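Local structure of putative uronate isomerase (Thermotoga maritima, 4NAR) at residues 164-169 and 208-213; 312-317 and 323-328; 13-18 and 42-47; 120-125 and 176-181. The protein is of unproven function but has a lactate racemase-type N-terminal domain and may act as a lactate racemase or a related isomerase. All blocks are in the same frame, centred on the assembly; numbering follows the deposited sequence.

In the fold
Interactions 1 and 4 join directly: Pro168 CB lies 3.5 Å from Val176 CG2, so the loop 164-169 leans on the helix that carries His180. Each of these two contacts also reaches a sulfate, through Lys164 in interaction 1 and His180 in interaction 4, and the two sulfur atoms S are only 6.6 Å apart. The side chain of His315 comes to about 5 Å from the sulfate bound by His180, so interactions 2 and 4 face the same ion while their centres are 22 Å apart. The ions probably came from the crystallisation liquor, but may mark an anion pocket. Interaction 3 is structural packing, its centre 36 Å from that of interaction 4.

Interaction 1 of 4, residues 164-169 and 208-213; sequences KIVIPG and EMIFEK. With SO4 (sulfate ion), chain C.
Val166 meets Ile210 and Phe211 with one methyl each, and these two touches carry most of the contact between the loop 164-169 and helix 198-213. CG1 of Val166 rests 3.7 Å from CD1 of Ile210, the two side chains running alongside each other in reverse sense. CG2 of Val166 approaches the Phe211 ring at its edge, near the ring plane, 4.1 Å from CE2 of Phe211. The valine can do both because CG1 stands opposite its backbone N (chi1 180°), leaving CG2 on the N side. Ile167 adds a third touch, its CD1 lying 4.1 Å from the same CD1 of Ile210. That terminal methyl therefore serves two loop residues at once, carried out to them by an extended isoleucine chain (chi2 177°). The contact is wholly apolar and mostly buried.

Behind this first shell the loop is held in a tight shape. The peptide bond before Pro168 is cis, and Gly169 N returns to Lys164 O over 3.3 Å. A side chain on Gly169 would run into Ile165 O. Lys164 takes no part in this packing; its extended chain turns at the last torsion and its NZ donates to O1 of a sulfate at 2.9 Å, an ion also held by Arg41 and His154.

On the helix side, Phe211 meets the ring of Phe245, the planes about 70° apart, and Ile210 rests on Ile132 and Val134. The loop is thus wedged between helix 198-213 and helix 173-186, which Ile167 touches through Val176 and Phe179, with strand 130-135 and helix 241-259 bordering the helical partner.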
# COMPACT_ATOMS: atom_id res chain seq x y z
N LYS A 164 1.28 2.69 -8.57
CA LYS A 164 0.58 1.94 -7.54
C LYS A 164 -0.66 2.74 -7.05
O LYS A 164 -1.65 2.16 -6.60
CB LYS A 164 1.48 1.56 -6.37
CG LYS A 164 0.84 0.47 -5.49
CD LYS A 164 1.27 0.54 -4.01
CE LYS A 164 0.66 -0.60 -3.16
NZ LYS A 164 -0.65 -0.22 -2.51
N ILE A 165 -0.60 4.06 -7.16
CA ILE A 165 -1.75 4.86 -6.82
C ILE A 165 -2.92 4.63 -7.79
O ILE A 165 -4.08 4.82 -7.42
CB ILE A 165 -1.41 6.35 -6.74
CG1 ILE A 165 -2.59 7.13 -6.15
CG2 ILE A 165 -1.01 6.89 -8.11
CD1 ILE A 165 -2.21 8.50 -5.59
N VAL A 166 -2.63 4.22 -9.02
CA VAL A 166 -3.72 3.89 -9.95
C VAL A 166 -4.21 2.47 -9.66
O VAL A 166 -5.41 2.23 -9.49
CB VAL A 166 -3.28 4.02 -11.42
CG1 VAL A 166 -4.45 3.66 -12.35
CG2 VAL A 166 -2.74 5.42 -11.73
N ILE A 167 -3.27 1.52 -9.61
CA ILE A 167 -3.57 0.12 -9.30
C ILE A 167 -2.65 -0.31 -8.16
O ILE A 167 -1.43 -0.32 -8.34
CB ILE A 167 -3.28 -0.80 -10.50
CG1 ILE A 167 -4.05 -0.31 -11.73
CG2 ILE A 167 -3.66 -2.25 -10.16
CD1 ILE A 167 -3.68 -1.04 -12.99
N PRO A 168 -3.23 -0.70 -6.99
CA PRO A 168 -4.67 -0.93 -6.75
C PRO A 168 -5.50 0.30 -6.39
O PRO A 168 -6.72 0.17 -6.28
CB PRO A 168 -4.66 -1.84 -5.51
CG PRO A 168 -3.43 -1.36 -4.72
CD PRO A 168 -2.40 -1.07 -5.82
N GLY A 169 -4.85 1.45 -6.21
CA GLY A 169 -5.48 2.64 -5.64
C GLY A 169 -6.92 2.96 -6.03
O GLY A 169 -7.78 3.19 -5.16
N GLU A 208 -0.71 1.43 -18.98
CA GLU A 208 -0.53 1.91 -20.35
C GLU A 208 -1.88 2.13 -21.02
O GLU A 208 -2.14 3.19 -21.60
CB GLU A 208 0.26 0.89 -21.15
CG GLU A 208 1.72 1.25 -21.31
CD GLU A 208 2.38 0.43 -22.40
OE1 GLU A 208 2.62 -0.79 -22.18
OE2 GLU A 208 2.65 1.00 -23.48
N MSE A 209 -2.75 1.13 -20.92
CA MSE A 209 -4.07 1.20 -21.54
C MSE A 209 -4.93 2.30 -20.88
O MSE A 209 -5.79 2.91 -21.53
CB MSE A 209 -4.77 -0.15 -21.45
CG MSE A 209 -4.52 -1.07 -22.64
SE MSE A 209 -5.23 -2.85 -22.25
CE MSE A 209 -3.87 -3.40 -20.97
N ILE A 210 -4.69 2.52 -19.59
CA ILE A 210 -5.40 3.55 -18.85
C ILE A 210 -4.98 4.94 -19.32
O ILE A 210 -5.83 5.75 -19.70
CB ILE A 210 -5.15 3.40 -17.32
CG1 ILE A 210 -5.77 2.08 -16.82
CG2 ILE A 210 -5.69 4.60 -16.53
CD1 ILE A 210 -5.53 1.80 -15.36
N PHE A 211 -3.67 5.21 -19.32
CA PHE A 211 -3.21 6.56 -19.68
C PHE A 211 -3.48 6.94 -21.12
O PHE A 211 -3.59 8.13 -21.46
CB PHE A 211 -1.75 6.75 -19.31
CG PHE A 211 -1.55 7.05 -17.86
CD1 PHE A 211 -1.28 8.33 -17.44
CD2 PHE A 211 -1.70 6.03 -16.92
CE1 PHE A 211 -1.11 8.61 -16.08
CE2 PHE A 211 -1.56 6.29 -15.58
CZ PHE A 211 -1.26 7.57 -15.15
N GLU A 212 -3.61 5.93 -21.97
CA GLU A 212 -4.06 6.12 -23.34
C GLU A 212 -5.44 6.78 -23.38
O GLU A 212 -5.67 7.69 -24.17
CB GLU A 212 -4.12 4.77 -24.03
CG GLU A 212 -3.26 4.67 -25.28
CD GLU A 212 -3.91 3.78 -26.34
OE1 GLU A 212 -4.50 2.74 -25.96
OE2 GLU A 212 -3.85 4.15 -27.53
N LYS A 213 -6.37 6.32 -22.54
CA LYS A 213 -7.74 6.82 -22.59
C LYS A 213 -7.96 8.14 -21.82
O LYS A 213 -8.95 8.84 -22.05
CB LYS A 213 -8.73 5.74 -22.15
CG LYS A 213 -8.85 4.57 -23.13
CD LYS A 213 -9.34 5.05 -24.50
CE LYS A 213 -8.40 4.57 -25.63
NZ LYS A 213 -8.34 5.55 -26.77
S SO4 C . -0.47 0.37 1.05
O1 SO4 C . 0.30 0.93 -0.08
O2 SO4 C . -1.79 1.03 1.13
O3 SO4 C . -0.69 -1.08 0.91
O4 SO4 C . 0.29 0.64 2.28

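Interaction 2 of 4, residues 312-317 and 323-328; sequences KRFHSN and WIREIG
The Phe314 ring is met obliquely by CG2 of Ile324 and CG of Arg325, while the ring of His315 meets Trp283 edge-to-face. Together they make a packing contact beside an N-capped helix, 318-327, whose cap is Asn317, with OD1 accepting from Met320 N. CG2 of Ile324 lies 4.0 Å from CD1 of Phe314, while CG of Arg325 lies 4.0 Å from CE2 of Phe314. The guanidinium plane is turned 44° from the ring, and the polar end of Arg325 is taken by a salt bridge from NH2 to Asp321 OD2, so the arginine offers Phe314 only its aliphatic stem.

His315 touches with the first carbon of its side chain: CB lies 3.8 Å from CD1 of Ile324, and the same methyl lies 3.9 Å from Phe314 CB. Ile324 CG1 stands opposite its carbonyl carbon (chi1 -69°), which puts CG2 by the ring and CD1 by the two CB atoms. His315 NE2 is hydrogen-bonded to Thr72 OG1. Asp321 is the second-shell link, since OD1 accepts from the backbone N of both Phe314 and His315 while OD2 holds Arg325. An alanine in place of Phe314 is likely to leave a gap beside CG2 of Ile324 and the stem of Arg325, which would be freer to turn.

The short return from histidine to cap is fixed by a local bond: Asn317 N donates to His315 ND1 at 3.0 Å, in the ring plane, with an N-H...acceptor angle of 151°.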
# COMPACT_ATOMS: atom_id res chain seq x y z
N LYS A 312 -9.55 -4.22 16.17
CA LYS A 312 -10.57 -5.21 16.54
C LYS A 312 -11.15 -5.96 15.33
O LYS A 312 -12.14 -6.69 15.46
CB LYS A 312 -11.68 -4.56 17.39
CG LYS A 312 -12.07 -3.15 16.95
CD LYS A 312 -13.09 -2.51 17.91
CE LYS A 312 -13.63 -1.17 17.35
NZ LYS A 312 -15.09 -1.23 16.98
N ARG A 313 -10.53 -5.80 14.16
CA ARG A 313 -10.99 -6.50 12.95
C ARG A 313 -9.83 -6.84 12.00
O ARG A 313 -8.72 -6.33 12.14
CB ARG A 313 -12.03 -5.65 12.21
CG ARG A 313 -11.38 -4.59 11.34
CD ARG A 313 -12.35 -3.46 11.04
NE ARG A 313 -11.79 -2.47 10.12
CZ ARG A 313 -11.71 -1.16 10.38
NH1 ARG A 313 -12.15 -0.69 11.55
NH2 ARG A 313 -11.20 -0.33 9.48
N PHE A 314 -10.09 -7.72 11.03
CA PHE A 314 -9.06 -8.11 10.08
C PHE A 314 -9.14 -7.26 8.81
O PHE A 314 -8.11 -6.87 8.25
CB PHE A 314 -9.18 -9.59 9.74
CG PHE A 314 -8.93 -10.49 10.91
CD1 PHE A 314 -7.64 -10.93 11.20
CD2 PHE A 314 -9.99 -10.87 11.74
CE1 PHE A 314 -7.40 -11.74 12.32
CE2 PHE A 314 -9.77 -11.70 12.84
CZ PHE A 314 -8.47 -12.13 13.13
N HIS A 315 -10.37 -7.00 8.36
CA HIS A 315 -10.60 -6.14 7.20
C HIS A 315 -11.90 -5.40 7.47
O HIS A 315 -12.74 -5.91 8.22
CB HIS A 315 -10.71 -6.98 5.92
CG HIS A 315 -10.49 -6.20 4.66
ND1 HIS A 315 -11.47 -5.40 4.10
CD2 HIS A 315 -9.41 -6.11 3.84
CE1 HIS A 315 -10.99 -4.84 2.99
NE2 HIS A 315 -9.75 -5.26 2.81
N SER A 316 -12.08 -4.21 6.89
CA SER A 316 -13.31 -3.45 7.15
C SER A 316 -14.47 -3.91 6.26
O SER A 316 -15.65 -3.76 6.62
CB SER A 316 -13.08 -1.94 7.02
OG SER A 316 -12.49 -1.60 5.77
N ASN A 317 -14.13 -4.46 5.10
CA ASN A 317 -15.12 -5.07 4.22
C ASN A 317 -15.58 -6.42 4.80
O ASN A 317 -14.79 -7.37 4.88
CB ASN A 317 -14.51 -5.26 2.83
CG ASN A 317 -15.49 -5.85 1.84
OD1 ASN A 317 -15.61 -7.07 1.73
ND2 ASN A 317 -16.19 -4.98 1.10
N TRP A 323 -13.85 -13.88 4.86
CA TRP A 323 -12.95 -14.72 4.09
C TRP A 323 -11.64 -14.98 4.82
O TRP A 323 -11.17 -16.12 4.87
CB TRP A 323 -12.69 -14.11 2.72
CG TRP A 323 -13.85 -14.30 1.79
CD1 TRP A 323 -14.84 -15.24 1.90
CD2 TRP A 323 -14.14 -13.53 0.62
NE1 TRP A 323 -15.73 -15.10 0.85
CE2 TRP A 323 -15.33 -14.06 0.05
CE3 TRP A 323 -13.52 -12.44 -0.02
CZ2 TRP A 323 -15.90 -13.54 -1.13
CZ3 TRP A 323 -14.09 -11.93 -1.19
CH2 TRP A 323 -15.27 -12.48 -1.73
N ILE A 324 -11.05 -13.92 5.38
CA ILE A 324 -9.84 -14.06 6.17
C ILE A 324 -10.00 -15.07 7.30
O ILE A 324 -9.14 -15.95 7.48
CB ILE A 324 -9.38 -12.71 6.75
CG1 ILE A 324 -8.88 -11.79 5.63
CG2 ILE A 324 -8.29 -12.94 7.80
CD1 ILE A 324 -8.94 -10.32 5.96
N ARG A 325 -11.09 -14.96 8.06
CA ARG A 325 -11.39 -15.87 9.16
C ARG A 325 -11.67 -17.31 8.69
O ARG A 325 -11.36 -18.26 9.41
CB ARG A 325 -12.57 -15.35 10.00
CG ARG A 325 -12.21 -14.17 10.90
CD ARG A 325 -13.42 -13.68 11.74
NE ARG A 325 -14.26 -12.73 11.00
CZ ARG A 325 -15.51 -12.98 10.58
NH1 ARG A 325 -16.07 -14.16 10.81
NH2 ARG A 325 -16.19 -12.04 9.92
N GLU A 326 -12.27 -17.48 7.51
CA GLU A 326 -12.48 -18.82 6.94
C GLU A 326 -11.17 -19.57 6.73
O GLU A 326 -10.97 -20.67 7.27
CB GLU A 326 -13.23 -18.73 5.61
CG GLU A 326 -14.70 -19.15 5.68
CD GLU A 326 -15.61 -18.33 4.76
OE1 GLU A 326 -15.21 -18.06 3.60
OE2 GLU A 326 -16.72 -17.94 5.21
N ILE A 327 -10.27 -18.98 5.94
CA ILE A 327 -9.03 -19.66 5.61
C ILE A 327 -7.99 -19.59 6.75
O ILE A 327 -7.24 -20.54 6.97
CB ILE A 327 -8.44 -19.15 4.26
CG1 ILE A 327 -7.36 -20.10 3.73
CG2 ILE A 327 -7.93 -17.69 4.37
CD1 ILE A 327 -6.63 -19.56 2.53
N GLY A 328 -7.95 -18.47 7.48
CA GLY A 328 -6.96 -18.30 8.53
C GLY A 328 -5.55 -18.15 7.98
O GLY A 328 -5.31 -18.18 6.75

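Interaction 3 of 4, residues 13-18 and 42-47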
# COMPACT_ATOMS: atom_id res chain seq x y z
N GLU A 13 8.44 25.83 1.50
CA GLU A 13 8.82 26.91 0.59
C GLU A 13 9.30 26.37 -0.75
O GLU A 13 8.84 26.84 -1.80
CB GLU A 13 9.89 27.82 1.21
CG GLU A 13 9.66 29.30 0.88
CD GLU A 13 10.89 29.99 0.30
OE1 GLU A 13 11.93 30.02 0.99
OE2 GLU A 13 10.80 30.52 -0.84
N LYS A 14 10.23 25.42 -0.71
CA LYS A 14 10.72 24.77 -1.93
C LYS A 14 9.57 24.07 -2.67
O LYS A 14 9.45 24.18 -3.89
CB LYS A 14 11.82 23.74 -1.62
CG LYS A 14 13.25 24.29 -1.45
CD LYS A 14 14.19 23.20 -0.90
CE LYS A 14 15.21 22.74 -1.94
NZ LYS A 14 14.57 22.61 -3.28
N ILE A 15 8.74 23.34 -1.92
CA ILE A 15 7.60 22.63 -2.51
C ILE A 15 6.70 23.62 -3.26
O ILE A 15 6.40 23.40 -4.44
CB ILE A 15 6.80 21.86 -1.43
CG1 ILE A 15 7.57 20.59 -1.02
CG2 ILE A 15 5.39 21.53 -1.92
CD1 ILE A 15 7.07 19.95 0.26
N LYS A 16 6.34 24.71 -2.59
CA LYS A 16 5.56 25.80 -3.20
C LYS A 16 6.16 26.34 -4.52
O LYS A 16 5.43 26.56 -5.50
CB LYS A 16 5.33 26.93 -2.19
CG LYS A 16 4.20 26.65 -1.22
CD LYS A 16 4.36 27.40 0.11
CE LYS A 16 3.84 28.83 0.05
NZ LYS A 16 3.67 29.41 1.42
N GLU A 17 7.48 26.55 -4.53
CA GLU A 17 8.18 27.00 -5.74
C GLU A 17 8.01 25.99 -6.88
O GLU A 17 7.77 26.37 -8.02
CB GLU A 17 9.67 27.25 -5.46
CG GLU A 17 10.57 27.33 -6.71
CD GLU A 17 10.41 28.63 -7.52
OE1 GLU A 17 11.13 29.63 -7.23
OE2 GLU A 17 9.58 28.65 -8.47
N GLY A 18 8.11 24.71 -6.55
CA GLY A 18 7.88 23.65 -7.51
C GLY A 18 6.45 23.64 -8.03
O GLY A 18 6.22 23.59 -9.24
N VAL A 42 0.66 7.95 6.26
CA VAL A 42 1.16 9.14 6.94
C VAL A 42 2.28 9.76 6.10
O VAL A 42 3.38 9.19 5.99
CB VAL A 42 1.63 8.81 8.39
CG1 VAL A 42 1.86 10.09 9.20
CG2 VAL A 42 0.58 7.93 9.08
N ASP A 43 1.99 10.91 5.49
CA ASP A 43 2.90 11.55 4.55
C ASP A 43 2.68 13.06 4.59
O ASP A 43 1.99 13.56 5.48
CB ASP A 43 2.69 10.98 3.13
CG ASP A 43 1.23 11.11 2.63
OD1 ASP A 43 0.55 12.14 2.86
OD2 ASP A 43 0.76 10.15 1.96
N PHE A 44 3.22 13.78 3.61
CA PHE A 44 3.04 15.23 3.60
C PHE A 44 2.09 15.75 2.49
O PHE A 44 2.23 16.90 2.01
CB PHE A 44 4.39 15.99 3.63
CG PHE A 44 5.32 15.65 2.49
CD1 PHE A 44 5.42 16.48 1.37
CD2 PHE A 44 6.10 14.51 2.53
CE1 PHE A 44 6.29 16.16 0.32
CE2 PHE A 44 6.97 14.19 1.49
CZ PHE A 44 7.07 15.01 0.39
N THR A 45 1.12 14.92 2.12
CA THR A 45 0.09 15.31 1.16
C THR A 45 -0.47 16.71 1.43
O THR A 45 -0.58 17.53 0.51
CB THR A 45 -1.11 14.34 1.16
OG1 THR A 45 -0.67 13.02 0.82
CG2 THR A 45 -2.18 14.83 0.18
N HIS A 46 -0.79 16.97 2.69
CA HIS A 46 -1.40 18.23 3.10
C HIS A 46 -0.61 19.46 2.64
O HIS A 46 -1.21 20.47 2.27
CB HIS A 46 -1.68 18.26 4.61
CG HIS A 46 -0.44 18.28 5.47
ND1 HIS A 46 -0.11 19.35 6.26
CD2 HIS A 46 0.52 17.34 5.68
CE1 HIS A 46 1.01 19.09 6.92
NE2 HIS A 46 1.41 17.88 6.58
N LEU A 47 0.72 19.37 2.65
CA LEU A 47 1.57 20.45 2.14
C LEU A 47 1.47 20.57 0.62
O LEU A 47 1.59 21.66 0.07
CB LEU A 47 3.04 20.24 2.53
CG LEU A 47 3.52 20.31 4.00
CD1 LEU A 47 5.01 19.97 4.08
CD2 LEU A 47 3.24 21.67 4.64
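CD1 of Ile15 rests against the ring of Phe44 where helix 12-24 meets the start of helix 45-58, within an alpha/beta domain. Helix 45-58 is the connecting helix of a beta-alpha-beta crossover, leading from strand 31-36 to the parallel strand 63-68. The close part of the contact is this one methyl, 3.9 Å from CE1 and 4.0 Å from CD1 of Phe44, arriving obliquely to the ring. Phe44 reaches it with CG placed between the backbone N and the carbonyl carbon (chi1 58°), the crowded position, and the ring also rests on Met223 and Tyr225 of strand 217-227.

The approach is wider at Leu47, although it still covers Ile15: Leu47 CD1 stands 4.3 Å from CD1 of Ile15. Glu13, Lys14 and Glu17 line the solvent side of the first helix, while His46 does so on the second.

Behind Phe44, which occupies the N-cap position, an Asx turn sets the entry to the second helix. One oxygen, Asp43 OD2, is hydrogen-bonded to Thr37 OG1. The other, Asp43 OD1, accepts from the hydroxyl of Thr45 and, on the same face of the carboxylate, from Thr45 N at 2.9 Å with an N-H...acceptor angle of 161°.

Interaction 4 of 4, residues 120-125 and 176-181. With SO4 (sulfate ion), chain B.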
# COMPACT_ATOMS: atom_id res chain seq x y z
N GLU A 120 2.17 -15.96 -17.54
CA GLU A 120 3.61 -15.83 -17.29
C GLU A 120 3.94 -15.13 -15.97
O GLU A 120 4.94 -15.46 -15.33
CB GLU A 120 4.27 -15.09 -18.45
CG GLU A 120 5.59 -15.71 -18.89
CD GLU A 120 6.76 -14.75 -18.74
OE1 GLU A 120 6.88 -13.83 -19.58
OE2 GLU A 120 7.55 -14.92 -17.78
N MSE A 121 3.13 -14.15 -15.57
CA MSE A 121 3.32 -13.50 -14.27
C MSE A 121 2.89 -14.41 -13.11
O MSE A 121 3.37 -14.26 -11.97
CB MSE A 121 2.51 -12.20 -14.20
CG MSE A 121 2.92 -11.12 -15.18
SE MSE A 121 4.77 -10.59 -14.97
CE MSE A 121 5.48 -11.38 -16.63
N THR A 122 1.97 -15.33 -13.38
CA THR A 122 1.41 -16.16 -12.30
C THR A 122 1.75 -17.65 -12.39
O THR A 122 1.01 -18.49 -11.85
CB THR A 122 -0.14 -16.01 -12.16
OG1 THR A 122 -0.78 -16.37 -13.39
CG2 THR A 122 -0.51 -14.58 -11.80
N GLU A 123 2.86 -17.98 -13.07
CA GLU A 123 3.26 -19.38 -13.25
C GLU A 123 2.13 -20.24 -13.83
O GLU A 123 1.97 -21.41 -13.47
CB GLU A 123 3.72 -19.98 -11.91
CG GLU A 123 4.82 -19.18 -11.21
CD GLU A 123 5.07 -19.64 -9.76
OE1 GLU A 123 4.44 -20.64 -9.32
OE2 GLU A 123 5.89 -19.00 -9.07
N GLY A 124 1.32 -19.65 -14.71
CA GLY A 124 0.18 -20.34 -15.29
C GLY A 124 -0.99 -20.56 -14.35
O GLY A 124 -1.98 -21.18 -14.74
N ASP A 125 -0.90 -20.05 -13.12
CA ASP A 125 -2.00 -20.24 -12.17
C ASP A 125 -3.34 -19.65 -12.65
O ASP A 125 -4.40 -20.22 -12.40
CB ASP A 125 -1.65 -19.74 -10.76
CG ASP A 125 -0.84 -20.76 -9.95
OD1 ASP A 125 -0.67 -21.90 -10.43
OD2 ASP A 125 -0.37 -20.42 -8.84
N VAL A 176 -6.30 -6.51 -9.39
CA VAL A 176 -5.65 -6.43 -8.09
C VAL A 176 -5.39 -7.83 -7.50
O VAL A 176 -4.33 -8.10 -6.91
CB VAL A 176 -6.45 -5.50 -7.13
CG1 VAL A 176 -5.93 -5.62 -5.68
CG2 VAL A 176 -6.41 -4.03 -7.65
N ASP A 177 -6.36 -8.74 -7.67
CA ASP A 177 -6.17 -10.13 -7.26
C ASP A 177 -4.95 -10.72 -7.97
O ASP A 177 -4.11 -11.39 -7.35
CB ASP A 177 -7.41 -10.97 -7.62
CG ASP A 177 -8.55 -10.82 -6.60
OD1 ASP A 177 -8.58 -9.82 -5.83
OD2 ASP A 177 -9.44 -11.71 -6.58
N THR A 178 -4.88 -10.44 -9.28
CA THR A 178 -3.84 -10.95 -10.15
C THR A 178 -2.45 -10.49 -9.73
O THR A 178 -1.53 -11.31 -9.64
CB THR A 178 -4.07 -10.51 -11.61
OG1 THR A 178 -5.28 -11.10 -12.10
CG2 THR A 178 -2.90 -10.93 -12.51
N PHE A 179 -2.28 -9.20 -9.45
CA PHE A 179 -0.94 -8.77 -9.07
C PHE A 179 -0.55 -9.25 -7.67
O PHE A 179 0.60 -9.61 -7.44
CB PHE A 179 -0.69 -7.26 -9.30
CG PHE A 179 -1.07 -6.36 -8.14
CD1 PHE A 179 -0.32 -6.33 -6.96
CD2 PHE A 179 -2.13 -5.47 -8.27
CE1 PHE A 179 -0.66 -5.48 -5.92
CE2 PHE A 179 -2.47 -4.60 -7.23
CZ PHE A 179 -1.73 -4.61 -6.05
N HIS A 180 -1.52 -9.27 -6.76
CA HIS A 180 -1.25 -9.77 -5.41
C HIS A 180 -0.81 -11.24 -5.45
O HIS A 180 0.13 -11.63 -4.75
CB HIS A 180 -2.47 -9.59 -4.50
CG HIS A 180 -2.56 -8.23 -3.90
ND1 HIS A 180 -1.64 -7.75 -2.98
CD2 HIS A 180 -3.47 -7.23 -4.06
CE1 HIS A 180 -1.98 -6.53 -2.61
NE2 HIS A 180 -3.09 -6.19 -3.26
N TRP A 181 -1.47 -12.04 -6.28
CA TRP A 181 -1.12 -13.45 -6.39
C TRP A 181 0.23 -13.65 -7.08
O TRP A 181 1.03 -14.49 -6.66
CB TRP A 181 -2.22 -14.23 -7.11
CG TRP A 181 -2.03 -15.72 -7.03
CD1 TRP A 181 -1.77 -16.57 -8.07
CD2 TRP A 181 -2.06 -16.52 -5.84
NE1 TRP A 181 -1.65 -17.86 -7.60
CE2 TRP A 181 -1.82 -17.86 -6.23
CE3 TRP A 181 -2.28 -16.25 -4.48
CZ2 TRP A 181 -1.78 -18.92 -5.31
CZ3 TRP A 181 -2.24 -17.31 -3.56
CH2 TRP A 181 -1.99 -18.62 -3.99
S SO4 B . -5.18 -3.60 -1.30
O1 SO4 B . -4.31 -3.77 -2.48
O2 SO4 B . -5.83 -2.28 -1.37
O3 SO4 B . -6.19 -4.67 -1.28
O4 SO4 B . -4.37 -3.69 -0.07
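Asp125 approaches Trp181 along the edge of the indole, where its CB, CG and OD2 come near NE1 of Trp181. Asp125 CB lies 3.7 Å from Trp181 NE1, in the ring plane, and CG follows at a similar distance. At the tip OD2 of Asp125 accepts from NE1 of Trp181 at 3.1 Å, on the anti side and slightly out of the carboxylate plane, in a fairly straight bond of 156°. The carboxylate and ring planes are 36° apart.

The acid is presented by a type I' turn from Thr122 to Asp125, which follows helix 115-121. At the other end of the turn, CG2 of Thr122 lies 4.0 Å from the backbone O of Thr178 and at the edge of the indole. Trp181 reaches both because CG swings away from its backbone N (chi1 -169°). A phenylalanine in its place would probably leave Asp125 OD2 without its N-H donor.

One residue earlier, His180 faces elsewhere: its NE2 donates to O1 of a sulfate at 2.8 Å, an ion also bonded to Thr72, Trp283 and Asn348, and CE1 of Phe179 lies over the centre of its imidazole. Trp181 also makes a cation-pi contact with Lys347. A carboxylate beside the N-H and a cation at the ring should polarise the indole, probably strengthening both attractions.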